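Local coordinates for germination-specific N-acetylmuramoyl-L-alanine amidase, Autolysin (Clostridioides difficile, PDB 7RAG), which probably hydrolyses the bond between N-acetylmuramic acid and L-alanine in peptidoglycan as a zinc amidase, allosterically activated by the lipoprotein GerS during spore formation, at residues G26-G31 with S72-E77; K51-I56 with V63-E68; F124-K129 with Y162-N167; C185-L188 with T192-E195. All blocks are in the same frame, centred on the assembly; numbering follows the deposited sequence.

Interaction 1. Residues G26-G31 with S72-E77; sequences GGIDPG and SLYKEE
Ile-28 meets the phenol end of Tyr-74 at a slant. The CG1 branch of the isoleucine does most of the touching: Ile-28 CD1 lies 3.7 Å from Tyr-74 CE1 and 3.2 Å from Tyr-74 OH, a close approach of methyl to oxygen. Ile-28 CG2 comes within 3.5 Å of Tyr-74 OH as well, which leaves the hydroxyl set over both branches. On the tyrosine, a chi1 of 69° sets the ring on the side where its hydroxyl meets Ile-28. The carboxyl group of Glu-76 stands at the edge of the same ring, in its plane.

Deeper in, the contact passes from side chains to backbone. Ser-72 turns its CB to within 3.5 Å of Gly-26 O, while Ser-72 OG makes a weak hydrogen bond to Asn-89 of helix 82-99. Gly-26 O also accepts a 3.0 Å bond from Asp-29 N, closing a type II' turn in which Gly-27 takes up the positive phi. Gly-27 N is bonded in turn to Asp-70, and Asp-29 OD2 to ND1 of the zinc ligand His-25, a second-shell hold on the metal site. This tight glycine-rich turn directly after the first zinc histidine is consistent with a loop at the rim of the zinc site in this Amidase_3 domain.

Interaction 2. Residues K51-I56 with V63-E68; sequences KLRELI and VILTRE
Glu-68 OE2 accepts a hydrogen bond from the backbone N of Ser-38 of a lipoprotein chain, and Arg-53 NH2 stands 4.2 Å from Glu-68 OE2, beyond a salt bridge. The carboxylate lies at the edge of the guanidinium, the two planes only 12° apart. The closer ionic partner of the arginine is Glu-57, one turn further along the helix, which pairs with Arg-53 NE. Over one guanidinium face comes a methyl, Leu-65 CD1, 3.7 Å from Arg-53 NH1.

The aliphatic root of the arginine packs too. With chi1 at -176°, Arg-53 CG meets Val-63 CG1 at 3.8 Å; the bend that follows at chi2 (-90°) carries the guanidinium out beside Leu-65 CD1 and towards Glu-68. Ile-56 completes the layer, its CG2 3.6 Å from Val-63 CG2.

Helix 41-58 thus covers strand 62-65 within a beta-alpha-beta unit; the axes of 51-56 and 63-65 approach to 9.5 Å and run nearly antiparallel. The core of the contact is hydrophobic and needs no hydrogen bond across it; the arginine charge is probably balanced chiefly by Glu-57, and may also stabilise the charge of Glu-68, which the lipoprotein engages.

Interaction 3. Residues F124-K129 with Y162-N167; sequences FYPKDK and YLLKDN
The last residues of strand 122-126 are covered by a 3-10 turn in the loop that leads into the neighbouring antiparallel strand 171-178, and Pro-126 meets Leu-164 where they come together. The proline ring faces the turn with its carbons: Pro-126 CB is 3.3 Å from Leu-164 O, and Pro-126 CG 3.6 Å from the same oxygen. Side chain to side chain, Pro-126 CB and Leu-164 CB are 3.9 Å apart. From there Leu-164 turns its CG anti to its own carbonyl carbon (chi1 -56°), bringing CD1 beside the backbone of Tyr-125 and the isobutyl group onto Ser-171 and Leu-173.

The turn is braced from within. Asn-167 ND2 gives a nearly straight bond of 2.7 Å to Leu-163 O, the donor tilted 20° from the carbonyl plane. Asn-167 OD1 accepts from Lys-94 NZ, and Asn-167 ND2 is also bonded to Ser-171 OG. The Lys-94 ammonium also binds Lys-165 O and Tyr-162 O, gathering the loop onto helix 82-99.

Beyond Pro-126 a type II turn brings Lys-129 to the N-cap position of helix 130-147, making the strand-to-helix connection by which 122-126 leaves the alpha/beta sheet of the amidase domain.

Interaction 4. Residues C185-L188 with T192-E195; sequences CKLL and TYQE
One face of the Tyr-193 ring is covered by Leu-187 and its edge is met by Leu-188. Leu-187 CB stands over the centre of that face, 3.9 Å from the Tyr-193 ring centroid and only 10° off the ring normal, a CH-pi contact. Further out on the same residue, Leu-187 CD1 reaches Tyr-193 CE1 at 3.8 Å, so the leucine runs across the ring from its middle toward the hydroxyl end. Leu-188 comes in near the ring plane, its CD2 4.0 Å from Tyr-193 CE2. The tyrosine is placed for this by having CG anti to its backbone N (chi1 -165°), with Tyr-193 CB tucked 3.2 Å from Leu-187 O.

The two segments lie on consecutive helices, 182-188 and 191-211, joined by a two-residue link. Asp-190 in that link accepts a hydrogen bond from Tyr-193 N at the start of the second helix.

The other flat group is the Gln-194 amide. Its NE2 donates to Leu-188 O over 2.9 Å with an N-H...O angle of 161°, lying in the carbonyl plane, and the oxygen sits close to the plane of the amide. This acceptor belongs to the C-terminal end of a helix, where the carbonyl is probably the more negative for it. The Gln-194 side chain touches Ile-44, Ala-47 and Ile-48 of helix 41-58, and Leu-188 also touches Ile-44.

Overall arrangement
Along the chain interaction 2 is nested inside the loop closed by interaction 1, and interactions 3 and 4 follow in series. Interactions 1 and 2 have centres about 19 Å apart but touch, Leu-73 packing on Thr-66 and Gly-26 on Arg-67. Interactions 2 and 4, about 18 Å apart between centres, are joined by a salt bridge of Lys-51 with Glu-195, which links helices 41-58 and 191-211. Interactions 2 and 3 both reach the mixed sheet, while 3 and 4 lie on opposite sides of the chain's centre. Interaction 1 borders the zinc site, following the ligand His-25, while interactions 2 and 4 include residues that contact the lipoprotein chains.

Interaction 1. Residues G26-G31 with S72-E77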
loop_
_atom_site.group_PDB
_atom_site.type_symbol
_atom_site.label_atom_id
_atom_site.label_comp_id
_atom_site.label_asym_id
_atom_site.label_seq_id
_atom_site.Cartn_x
_atom_site.Cartn_y
_atom_site.Cartn_z
ATOM N N GLY B 26 -3.754 41.099 11.874
ATOM C CA GLY B 26 -4.937 41.001 12.708
ATOM C C GLY B 26 -5.288 42.335 13.310
ATOM O O GLY B 26 -4.496 43.272 13.304
ATOM N N GLY B 27 -6.515 42.405 13.829
ATOM C CA GLY B 27 -6.964 43.624 14.478
ATOM C C GLY B 27 -6.911 44.785 13.514
ATOM O O GLY B 27 -7.408 44.702 12.388
ATOM N N ILE B 28 -6.266 45.873 13.948
ATOM C CA ILE B 28 -6.196 47.078 13.130
ATOM C C ILE B 28 -5.408 46.865 11.849
ATOM O O ILE B 28 -5.518 47.674 10.928
ATOM C CB ILE B 28 -5.563 48.244 13.908
ATOM C CG1 ILE B 28 -4.239 47.790 14.530
ATOM C CG2 ILE B 28 -6.521 48.779 14.955
ATOM C CD1 ILE B 28 -3.448 48.908 15.143
ATOM N N ASP B 29 -4.608 45.801 11.765
ATOM C CA ASP B 29 -3.717 45.552 10.641
ATOM C C ASP B 29 -4.402 44.598 9.680
ATOM O O ASP B 29 -4.333 43.381 9.880
ATOM C CB ASP B 29 -2.399 44.953 11.149
ATOM C CG ASP B 29 -1.375 44.680 10.038
ATOM O OD1 ASP B 29 -1.564 45.157 8.905
ATOM O OD2 ASP B 29 -0.355 43.998 10.312
ATOM N N PRO B 30 -5.069 45.075 8.616
ATOM C CA PRO B 30 -5.490 44.130 7.579
ATOM C C PRO B 30 -4.240 43.640 6.869
ATOM O O PRO B 30 -3.127 44.030 7.236
ATOM C CB PRO B 30 -6.398 44.977 6.675
ATOM C CG PRO B 30 -5.823 46.326 6.777
ATOM C CD PRO B 30 -5.351 46.466 8.209
ATOM N N GLY B 31 -4.358 42.804 5.862
ATOM C CA GLY B 31 -3.121 42.590 5.139
ATOM C C GLY B 31 -3.076 43.433 3.893
ATOM O O GLY B 31 -3.327 44.635 3.929
ATOM N N SER B 72 -4.751 41.621 17.359
ATOM C CA SER B 72 -3.331 41.833 17.142
ATOM C C SER B 72 -2.610 41.754 18.478
ATOM O O SER B 72 -3.162 42.126 19.516
ATOM C CB SER B 72 -3.068 43.184 16.479
ATOM O OG SER B 72 -1.677 43.428 16.409
ATOM N N LEU B 73 -1.372 41.274 18.463
ATOM C CA LEU B 73 -0.671 41.014 19.721
ATOM C C LEU B 73 0.009 42.289 20.229
ATOM O O LEU B 73 1.236 42.418 20.240
ATOM C CB LEU B 73 0.315 39.867 19.545
ATOM C CG LEU B 73 -0.287 38.455 19.507
ATOM C CD1 LEU B 73 -1.128 38.187 18.253
ATOM C CD2 LEU B 73 0.808 37.433 19.620
ATOM N N TYR B 74 -0.827 43.246 20.659
ATOM C CA TYR B 74 -0.367 44.468 21.317
ATOM C C TYR B 74 -1.403 44.914 22.348
ATOM O O TYR B 74 -2.588 44.586 22.246
ATOM C CB TYR B 74 -0.097 45.606 20.308
ATOM C CG TYR B 74 -1.336 46.172 19.629
ATOM C CD1 TYR B 74 -1.639 45.853 18.311
ATOM C CD2 TYR B 74 -2.200 47.036 20.303
ATOM C CE1 TYR B 74 -2.774 46.371 17.687
ATOM C CE2 TYR B 74 -3.331 47.545 19.691
ATOM C CZ TYR B 74 -3.607 47.210 18.388
ATOM O OH TYR B 74 -4.726 47.720 17.788
ATOM N N LYS B 75 -0.951 45.694 23.331
ATOM C CA LYS B 75 -1.829 46.272 24.348
ATOM C C LYS B 75 -2.010 47.772 24.126
ATOM O O LYS B 75 -1.057 48.476 23.776
ATOM C CB LYS B 75 -1.277 46.026 25.759
ATOM N N GLU B 76 -3.230 48.265 24.377
ATOM C CA GLU B 76 -3.537 49.692 24.248
ATOM C C GLU B 76 -2.854 50.521 25.331
ATOM O O GLU B 76 -3.385 50.655 26.437
ATOM C CB GLU B 76 -5.051 49.941 24.320
ATOM C CG GLU B 76 -5.869 49.428 23.142
ATOM C CD GLU B 76 -5.483 50.078 21.830
ATOM O OE1 GLU B 76 -5.555 49.395 20.784
ATOM O OE2 GLU B 76 -5.100 51.268 21.845
ATOM N N GLU B 77 -1.678 51.077 25.031
ATOM C CA GLU B 77 -1.014 52.034 25.910
ATOM C C GLU B 77 -1.156 53.464 25.416
ATOM O O GLU B 77 -0.586 54.373 26.021
ATOM C CB GLU B 77 0.471 51.689 26.062
#

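Interaction 2. Residues K51-I56 with V63-E68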
loop_
_atom_site.group_PDB
_atom_site.type_symbol
_atom_site.label_atom_id
_atom_site.label_comp_id
_atom_site.label_asym_id
_atom_site.label_seq_id
_atom_site.Cartn_x
_atom_site.Cartn_y
_atom_site.Cartn_z
ATOM N N LYS B 51 -8.324 26.021 9.612
ATOM C CA LYS B 51 -8.492 24.731 8.935
ATOM C C LYS B 51 -7.280 23.837 9.162
ATOM O O LYS B 51 -7.420 22.639 9.469
ATOM C CB LYS B 51 -8.719 24.921 7.431
ATOM C CG LYS B 51 -9.899 25.809 7.052
ATOM C CD LYS B 51 -11.208 25.245 7.510
ATOM C CE LYS B 51 -12.399 26.070 6.967
ATOM N NZ LYS B 51 -13.721 25.423 7.267
ATOM N N LEU B 52 -6.076 24.419 9.029
ATOM C CA LEU B 52 -4.821 23.674 9.174
ATOM C C LEU B 52 -4.623 23.204 10.613
ATOM O O LEU B 52 -4.163 22.085 10.853
ATOM C CB LEU B 52 -3.652 24.556 8.718
ATOM C CG LEU B 52 -2.203 24.038 8.739
ATOM C CD1 LEU B 52 -2.109 22.647 8.087
ATOM C CD2 LEU B 52 -1.258 25.029 8.038
ATOM N N ARG B 53 -4.965 24.052 11.581
ATOM C CA ARG B 53 -4.994 23.658 12.980
ATOM C C ARG B 53 -5.850 22.410 13.187
ATOM O O ARG B 53 -5.457 21.483 13.905
ATOM C CB ARG B 53 -5.525 24.838 13.816
ATOM C CG ARG B 53 -5.525 24.618 15.312
ATOM C CD ARG B 53 -6.846 24.007 15.784
ATOM N NE ARG B 53 -7.057 24.168 17.218
ATOM C CZ ARG B 53 -7.607 25.241 17.773
ATOM N NH1 ARG B 53 -8.009 26.241 16.992
ATOM N NH2 ARG B 53 -7.768 25.301 19.094
ATOM N N GLU B 54 -7.053 22.393 12.603
ATOM C CA GLU B 54 -7.895 21.208 12.766
ATOM C C GLU B 54 -7.249 19.963 12.152
ATOM O O GLU B 54 -7.239 18.886 12.770
ATOM C CB GLU B 54 -9.280 21.463 12.175
ATOM C CG GLU B 54 -10.088 22.359 13.047
ATOM C CD GLU B 54 -11.450 22.694 12.477
ATOM O OE1 GLU B 54 -11.744 22.282 11.322
ATOM O OE2 GLU B 54 -12.218 23.383 13.203
ATOM N N LEU B 55 -6.672 20.098 10.951
ATOM C CA LEU B 55 -5.987 18.957 10.336
ATOM C C LEU B 55 -4.888 18.416 11.242
ATOM O O LEU B 55 -4.794 17.207 11.476
ATOM C CB LEU B 55 -5.404 19.341 8.972
ATOM C CG LEU B 55 -6.468 19.513 7.883
ATOM C CD1 LEU B 55 -5.876 20.186 6.649
ATOM C CD2 LEU B 55 -7.107 18.183 7.532
ATOM N N ILE B 56 -4.051 19.300 11.769
ATOM C CA ILE B 56 -2.888 18.844 12.520
ATOM C C ILE B 56 -3.306 18.249 13.857
ATOM O O ILE B 56 -2.805 17.196 14.266
ATOM C CB ILE B 56 -1.895 20.006 12.696
ATOM C CG1 ILE B 56 -1.219 20.347 11.361
ATOM C CG2 ILE B 56 -0.878 19.702 13.829
ATOM C CD1 ILE B 56 -0.549 21.753 11.345
ATOM N N VAL B 63 -0.969 22.206 18.334
ATOM C CA VAL B 63 -0.806 23.471 17.622
ATOM C C VAL B 63 -0.708 24.610 18.630
ATOM O O VAL B 63 -1.496 24.683 19.582
ATOM C CB VAL B 63 -1.937 23.721 16.614
ATOM C CG1 VAL B 63 -1.829 25.131 16.032
ATOM C CG2 VAL B 63 -1.893 22.693 15.501
ATOM N N ILE B 64 0.304 25.459 18.440
ATOM C CA ILE B 64 0.448 26.760 19.083
ATOM C C ILE B 64 0.035 27.807 18.059
ATOM O O ILE B 64 0.635 27.896 16.978
ATOM C CB ILE B 64 1.895 27.023 19.543
ATOM C CG1 ILE B 64 2.409 25.960 20.524
ATOM C CG2 ILE B 64 2.013 28.425 20.135
ATOM C CD1 ILE B 64 1.696 25.911 21.845
ATOM N N LEU B 65 -0.956 28.621 18.396
ATOM C CA LEU B 65 -1.401 29.688 17.514
ATOM C C LEU B 65 -0.823 31.012 17.988
ATOM O O LEU B 65 -0.717 31.251 19.192
ATOM C CB LEU B 65 -2.931 29.754 17.493
ATOM C CG LEU B 65 -3.668 28.549 16.899
ATOM C CD1 LEU B 65 -5.177 28.606 17.229
ATOM C CD2 LEU B 65 -3.415 28.468 15.387
ATOM N N THR B 66 -0.430 31.872 17.051
ATOM C CA THR B 66 -0.192 33.254 17.466
ATOM C C THR B 66 -1.511 33.993 17.655
ATOM O O THR B 66 -1.633 34.833 18.550
ATOM C CB THR B 66 0.690 34.006 16.468
ATOM O OG1 THR B 66 0.103 33.933 15.164
ATOM C CG2 THR B 66 2.085 33.434 16.449
ATOM N N ARG B 67 -2.503 33.703 16.823
ATOM C CA ARG B 67 -3.808 34.312 16.986
ATOM C C ARG B 67 -4.880 33.301 16.624
ATOM O O ARG B 67 -4.733 32.508 15.694
ATOM C CB ARG B 67 -3.972 35.586 16.146
ATOM C CG ARG B 67 -3.729 35.375 14.677
ATOM C CD ARG B 67 -3.855 36.668 13.913
ATOM N NE ARG B 67 -5.194 36.796 13.376
ATOM C CZ ARG B 67 -5.515 36.875 12.090
ATOM N NH1 ARG B 67 -4.587 36.874 11.142
ATOM N NH2 ARG B 67 -6.795 36.983 11.772
ATOM N N GLU B 68 -5.950 33.339 17.386
ATOM C CA GLU B 68 -7.073 32.447 17.251
ATOM C C GLU B 68 -8.295 33.175 16.729
ATOM O O GLU B 68 -9.285 32.537 16.362
ATOM C CB GLU B 68 -7.354 31.824 18.629
ATOM C CG GLU B 68 -8.500 30.894 18.734
ATOM C CD GLU B 68 -8.682 30.425 20.155
ATOM O OE1 GLU B 68 -9.105 31.240 21.031
ATOM O OE2 GLU B 68 -8.389 29.232 20.383
#

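Interaction 3. Residues F124-K129 with Y162-N167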
loop_
_atom_site.group_PDB
_atom_site.type_symbol
_atom_site.label_atom_id
_atom_site.label_comp_id
_atom_site.label_asym_id
_atom_site.label_seq_id
_atom_site.Cartn_x
_atom_site.Cartn_y
_atom_site.Cartn_z
ATOM N N PHE B 124 8.195 30.328 1.111
ATOM C CA PHE B 124 9.486 30.925 1.394
ATOM C C PHE B 124 10.062 30.260 2.634
ATOM O O PHE B 124 9.331 29.744 3.488
ATOM C CB PHE B 124 9.398 32.439 1.638
ATOM C CG PHE B 124 8.637 33.203 0.591
ATOM C CD1 PHE B 124 9.293 33.790 -0.473
ATOM C CD2 PHE B 124 7.273 33.376 0.697
ATOM C CE1 PHE B 124 8.593 34.519 -1.423
ATOM C CE2 PHE B 124 6.574 34.092 -0.250
ATOM C CZ PHE B 124 7.230 34.669 -1.303
ATOM N N TYR B 125 11.380 30.320 2.735
ATOM C CA TYR B 125 12.149 29.790 3.848
ATOM C C TYR B 125 13.253 30.788 4.162
ATOM O O TYR B 125 13.703 31.514 3.267
ATOM C CB TYR B 125 12.757 28.419 3.508
ATOM C CG TYR B 125 13.823 28.479 2.419
ATOM C CD1 TYR B 125 15.175 28.562 2.749
ATOM C CD2 TYR B 125 13.471 28.456 1.069
ATOM C CE1 TYR B 125 16.137 28.623 1.779
ATOM C CE2 TYR B 125 14.425 28.518 0.085
ATOM C CZ TYR B 125 15.763 28.598 0.447
ATOM O OH TYR B 125 16.727 28.648 -0.521
ATOM N N PRO B 126 13.714 30.842 5.410
ATOM C CA PRO B 126 14.774 31.797 5.753
ATOM C C PRO B 126 16.082 31.397 5.090
ATOM O O PRO B 126 16.478 30.231 5.141
ATOM C CB PRO B 126 14.859 31.689 7.276
ATOM C CG PRO B 126 14.438 30.282 7.562
ATOM C CD PRO B 126 13.402 29.944 6.534
ATOM N N LYS B 127 16.761 32.378 4.489
ATOM C CA LYS B 127 17.982 32.114 3.733
ATOM C C LYS B 127 18.924 31.197 4.511
ATOM O O LYS B 127 19.060 31.318 5.730
ATOM C CB LYS B 127 18.682 33.436 3.394
ATOM C CG LYS B 127 19.908 33.275 2.498
ATOM C CD LYS B 127 20.582 34.621 2.171
ATOM C CE LYS B 127 21.538 35.084 3.275
ATOM N NZ LYS B 127 22.910 35.403 2.744
ATOM N N ASP B 128 19.513 30.222 3.801
ATOM C CA ASP B 128 20.593 29.363 4.296
ATOM C C ASP B 128 20.203 28.471 5.472
ATOM O O ASP B 128 21.070 28.081 6.260
ATOM C CB ASP B 128 21.819 30.184 4.704
ATOM C CG ASP B 128 22.495 30.840 3.531
ATOM O OD1 ASP B 128 22.452 30.262 2.423
ATOM O OD2 ASP B 128 23.084 31.927 3.730
ATOM N N LYS B 129 18.930 28.138 5.641
ATOM C CA LYS B 129 18.515 27.148 6.627
ATOM C C LYS B 129 18.011 25.946 5.845
ATOM O O LYS B 129 16.978 26.025 5.178
ATOM C CB LYS B 129 17.440 27.692 7.570
ATOM C CG LYS B 129 17.782 29.015 8.228
ATOM C CD LYS B 129 19.158 29.011 8.865
ATOM C CE LYS B 129 19.092 28.918 10.386
ATOM N NZ LYS B 129 18.759 27.536 10.878
ATOM N N TYR B 162 11.220 38.931 9.623
ATOM C CA TYR B 162 11.667 38.809 11.007
ATOM C C TYR B 162 11.271 37.474 11.620
ATOM O O TYR B 162 12.096 36.785 12.225
ATOM C CB TYR B 162 11.093 39.963 11.834
ATOM C CG TYR B 162 11.464 39.915 13.292
ATOM C CD1 TYR B 162 12.782 39.801 13.685
ATOM C CD2 TYR B 162 10.496 39.978 14.272
ATOM C CE1 TYR B 162 13.129 39.758 15.016
ATOM C CE2 TYR B 162 10.834 39.928 15.616
ATOM C CZ TYR B 162 12.156 39.824 15.985
ATOM O OH TYR B 162 12.501 39.769 17.318
ATOM N N LEU B 163 10.014 37.079 11.468
ATOM C CA LEU B 163 9.575 35.870 12.151
ATOM C C LEU B 163 10.252 34.605 11.642
ATOM O O LEU B 163 10.162 33.580 12.317
ATOM C CB LEU B 163 8.053 35.724 12.044
ATOM C CG LEU B 163 7.244 36.858 12.696
ATOM C CD1 LEU B 163 5.773 36.577 12.574
ATOM C CD2 LEU B 163 7.619 37.031 14.153
ATOM N N LEU B 164 10.929 34.627 10.495
ATOM C CA LEU B 164 11.668 33.444 10.062
ATOM C C LEU B 164 13.146 33.464 10.438
ATOM O O LEU B 164 13.800 32.421 10.325
ATOM C CB LEU B 164 11.560 33.254 8.549
ATOM C CG LEU B 164 10.181 33.166 7.930
ATOM C CD1 LEU B 164 10.335 33.138 6.428
ATOM C CD2 LEU B 164 9.466 31.936 8.424
ATOM N N LYS B 165 13.693 34.607 10.870
ATOM C CA LYS B 165 15.109 34.687 11.202
ATOM C C LYS B 165 15.402 33.956 12.510
ATOM O O LYS B 165 14.690 34.136 13.501
ATOM C CB LYS B 165 15.548 36.141 11.339
ATOM C CG LYS B 165 15.258 37.039 10.168
ATOM C CD LYS B 165 16.038 38.367 10.307
ATOM C CE LYS B 165 15.476 39.453 9.372
ATOM N NZ LYS B 165 15.981 40.850 9.622
ATOM N N ASP B 166 16.437 33.107 12.492
ATOM C CA ASP B 166 17.125 32.613 13.690
ATOM C C ASP B 166 16.184 31.962 14.706
ATOM O O ASP B 166 16.191 32.291 15.892
ATOM C CB ASP B 166 17.904 33.749 14.336
ATOM C CG ASP B 166 18.973 34.290 13.431
ATOM O OD1 ASP B 166 19.669 33.473 12.785
ATOM O OD2 ASP B 166 19.126 35.532 13.368
ATOM N N ASN B 167 15.409 30.989 14.237
ATOM C CA ASN B 167 14.400 30.381 15.088
ATOM C C ASN B 167 14.823 29.077 15.744
ATOM O O ASN B 167 14.167 28.666 16.713
ATOM C CB ASN B 167 13.126 30.104 14.297
ATOM C CG ASN B 167 12.334 31.336 14.054
ATOM O OD1 ASN B 167 12.428 32.319 14.803
ATOM N ND2 ASN B 167 11.537 31.309 12.999
#

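Interaction 4. Residues C185-L188 with T192-E195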
loop_
_atom_site.group_PDB
_atom_site.type_symbol
_atom_site.label_atom_id
_atom_site.label_comp_id
_atom_site.label_asym_id
_atom_site.label_seq_id
_atom_site.Cartn_x
_atom_site.Cartn_y
_atom_site.Cartn_z
ATOM N N CYS B 185 -8.528 35.781 -6.212
ATOM C CA CYS B 185 -9.173 36.385 -5.049
ATOM C C CYS B 185 -10.521 35.724 -4.779
ATOM O O CYS B 185 -10.814 35.306 -3.642
ATOM C CB CYS B 185 -9.339 37.889 -5.262
ATOM S SG CYS B 185 -10.201 38.758 -3.915
ATOM N N LYS B 186 -11.337 35.581 -5.834
ATOM C CA LYS B 186 -12.617 34.892 -5.691
ATOM C C LYS B 186 -12.423 33.486 -5.124
ATOM O O LYS B 186 -13.184 33.053 -4.250
ATOM C CB LYS B 186 -13.344 34.845 -7.036
ATOM N N LEU B 187 -11.398 32.767 -5.590
ATOM C CA LEU B 187 -11.144 31.435 -5.050
ATOM C C LEU B 187 -10.787 31.491 -3.565
ATOM O O LEU B 187 -11.249 30.662 -2.768
ATOM C CB LEU B 187 -10.020 30.758 -5.832
ATOM C CG LEU B 187 -10.348 30.186 -7.201
ATOM C CD1 LEU B 187 -9.098 29.560 -7.787
ATOM C CD2 LEU B 187 -11.475 29.164 -7.073
ATOM N N LEU B 188 -9.951 32.462 -3.181
ATOM C CA LEU B 188 -9.434 32.540 -1.820
ATOM C C LEU B 188 -10.507 32.902 -0.812
ATOM O O LEU B 188 -10.348 32.608 0.380
ATOM C CB LEU B 188 -8.303 33.556 -1.733
ATOM C CG LEU B 188 -6.941 33.111 -2.262
ATOM C CD1 LEU B 188 -5.957 34.258 -2.167
ATOM C CD2 LEU B 188 -6.418 31.900 -1.508
ATOM N N THR B 192 -14.205 26.225 0.682
ATOM C CA THR B 192 -13.725 24.939 0.188
ATOM C C THR B 192 -12.323 25.057 -0.387
ATOM O O THR B 192 -11.486 24.159 -0.210
ATOM C CB THR B 192 -14.684 24.386 -0.852
ATOM O OG1 THR B 192 -16.023 24.530 -0.364
ATOM C CG2 THR B 192 -14.395 22.918 -1.077
ATOM N N TYR B 193 -12.040 26.160 -1.073
ATOM C CA TYR B 193 -10.684 26.367 -1.557
ATOM C C TYR B 193 -9.725 26.532 -0.390
ATOM O O TYR B 193 -8.606 26.004 -0.415
ATOM C CB TYR B 193 -10.646 27.580 -2.481
ATOM C CG TYR B 193 -9.392 27.693 -3.324
ATOM C CD1 TYR B 193 -9.194 26.867 -4.414
ATOM C CD2 TYR B 193 -8.421 28.650 -3.040
ATOM C CE1 TYR B 193 -8.063 26.975 -5.190
ATOM C CE2 TYR B 193 -7.281 28.761 -3.811
ATOM C CZ TYR B 193 -7.110 27.917 -4.879
ATOM O OH TYR B 193 -5.986 28.020 -5.662
ATOM N N GLN B 194 -10.153 27.250 0.649
ATOM C CA GLN B 194 -9.316 27.388 1.832
ATOM C C GLN B 194 -9.002 26.031 2.442
ATOM O O GLN B 194 -7.864 25.781 2.862
ATOM C CB GLN B 194 -9.999 28.291 2.848
ATOM C CG GLN B 194 -10.294 29.686 2.314
ATOM C CD GLN B 194 -11.126 30.495 3.287
ATOM O OE1 GLN B 194 -11.652 29.953 4.256
ATOM N NE2 GLN B 194 -11.239 31.799 3.043
ATOM N N GLU B 195 -9.990 25.134 2.482
ATOM C CA GLU B 195 -9.734 23.800 3.024
ATOM C C GLU B 195 -8.761 23.017 2.152
ATOM O O GLU B 195 -7.917 22.276 2.667
ATOM C CB GLU B 195 -11.040 23.035 3.199
ATOM C CG GLU B 195 -11.931 23.630 4.252
ATOM C CD GLU B 195 -13.271 22.916 4.376
ATOM O OE1 GLU B 195 -13.532 21.965 3.601
ATOM O OE2 GLU B 195 -14.061 23.299 5.266
#